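Long-range contact in succinylglutamate desuccinylase (Chromobacterium violaceum, PDB 1YW4), which probably hydrolyses N-succinylglutamate to succinate and glutamate, the last step of the arginine succinyltransferase pathway, with one zinc ion bound per subunit: residues S52-H56 and F88-D92. Numbering follows the deposited sequence.
Sequences SCGVH and FANLD. With ZN (zinc ion), chain C.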
# COMPACT_ATOMS: atom_id res chain seq x y z
N SER A 52 -29.06 9.13 0.20
CA SER A 52 -29.59 8.80 1.50
C SER A 52 -28.96 9.76 2.50
O SER A 52 -27.78 10.11 2.39
CB SER A 52 -29.30 7.34 1.85
OG SER A 52 -27.92 7.05 1.79
N CYS A 53 -29.76 10.22 3.46
CA CYS A 53 -29.27 11.14 4.48
C CYS A 53 -30.01 10.83 5.77
O CYS A 53 -31.02 10.15 5.75
CB CYS A 53 -29.54 12.59 4.07
SG CYS A 53 -31.26 12.99 3.72
N GLY A 54 -29.49 11.32 6.89
CA GLY A 54 -30.17 11.04 8.14
C GLY A 54 -30.06 9.59 8.58
O GLY A 54 -30.91 9.12 9.32
N VAL A 55 -29.05 8.86 8.09
CA VAL A 55 -28.85 7.49 8.55
C VAL A 55 -28.63 7.67 10.06
O VAL A 55 -29.06 6.86 10.88
CB VAL A 55 -27.61 6.83 7.89
CG1 VAL A 55 -27.16 5.62 8.70
CG2 VAL A 55 -27.97 6.39 6.47
N HIS A 56 -27.95 8.77 10.38
CA HIS A 56 -27.70 9.18 11.76
C HIS A 56 -28.56 10.46 11.89
O HIS A 56 -28.37 11.42 11.14
CB HIS A 56 -26.21 9.44 11.98
CG HIS A 56 -25.39 8.19 12.00
ND1 HIS A 56 -24.17 8.09 11.38
CD2 HIS A 56 -25.66 6.96 12.50
CE1 HIS A 56 -23.72 6.85 11.49
NE2 HIS A 56 -24.61 6.15 12.17
N PHE A 88 -34.75 9.50 3.64
CA PHE A 88 -34.50 10.14 4.93
C PHE A 88 -34.49 8.84 5.74
O PHE A 88 -35.53 8.33 6.16
CB PHE A 88 -35.68 11.04 5.31
CG PHE A 88 -35.82 12.25 4.42
CD1 PHE A 88 -36.94 12.41 3.61
CD2 PHE A 88 -34.80 13.20 4.35
CE1 PHE A 88 -37.03 13.49 2.74
CE2 PHE A 88 -34.88 14.29 3.48
CZ PHE A 88 -36.00 14.44 2.67
N ALA A 89 -33.29 8.30 5.92
CA ALA A 89 -33.07 6.99 6.54
C ALA A 89 -33.61 6.65 7.91
O ALA A 89 -34.47 5.77 8.03
CB ALA A 89 -31.59 6.65 6.47
N ASN A 90 -33.09 7.28 8.95
CA ASN A 90 -33.55 6.98 10.29
C ASN A 90 -34.52 8.06 10.73
O ASN A 90 -34.13 9.00 11.42
CB ASN A 90 -32.35 6.90 11.24
CG ASN A 90 -32.67 6.15 12.51
OD1 ASN A 90 -33.82 6.12 12.94
ND2 ASN A 90 -31.66 5.54 13.11
N LEU A 91 -35.78 7.93 10.35
CA LEU A 91 -36.80 8.93 10.68
C LEU A 91 -36.96 9.24 12.16
O LEU A 91 -37.00 10.41 12.56
CB LEU A 91 -38.16 8.52 10.12
CG LEU A 91 -38.35 8.69 8.60
CD1 LEU A 91 -39.66 8.01 8.20
CD2 LEU A 91 -38.36 10.17 8.23
N ASP A 92 -37.07 8.20 12.98
CA ASP A 92 -37.22 8.37 14.42
C ASP A 92 -36.04 9.14 15.00
O ASP A 92 -36.23 10.06 15.81
CB ASP A 92 -37.36 7.01 15.10
CG ASP A 92 -38.70 6.37 14.84
OD1 ASP A 92 -39.66 6.68 15.58
OD2 ASP A 92 -38.81 5.57 13.88
ZN ZN C . -22.77 9.46 10.17
O HOH W 1 -28.60 5.43 13.20
O HOH W 2 -20.67 10.45 10.46
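At the zinc site of this AspA/AstE-family hydrolase, the parallel strands 48-53 and 83-88 pair as far as Cys53 and Phe88, and the loops that follow them stay joined through Gly54, Val55, Ala89 and Asn90. Ala89 N donates to Cys53 O at 2.9 Å, nearly in line with the carbonyl (C=O...N 173°), and the CA of Phe88 also approaches that oxygen. One residue on, Asn90 N reaches Gly54 O at 2.9 Å from well above the carbonyl plane. Gly54 has positive phi (71°), a conformation that favours glycine and turns the chain out of the strand.

Cys53 and Phe88 project from the same sheet face, against helix 61-75. Cys53 SG stands obliquely beside the ring, 3.6 Å from Phe88 CD2. In the loops, Ala89 CB packs against the backbone of Val55 and lies 3.6 Å from Val55 CG2. This branch lies beside the backbone N, whereas CG1, anti to it (chi1 161°), sits over one face of the His56 ring.

A water links Val55 O (2.8 Å) to Asn90 ND2 (3.1 Å). Glu121 also accepts from this amide nitrogen, and Asn90 OD1 caps helix 91-96 at Ala93 N.

His56 binds zinc through ND1 at 2.3 Å, alongside Glu59, His149 and a water, while its NE2 is hydrogen-bonded to Asp104. Two backbone bonds and a bridging water therefore tie the strand end and loop leading into a zinc ligand to the turn that enters a capped helix, and the Asp104 carboxylate would probably make the imidazole a stronger donor to the metal.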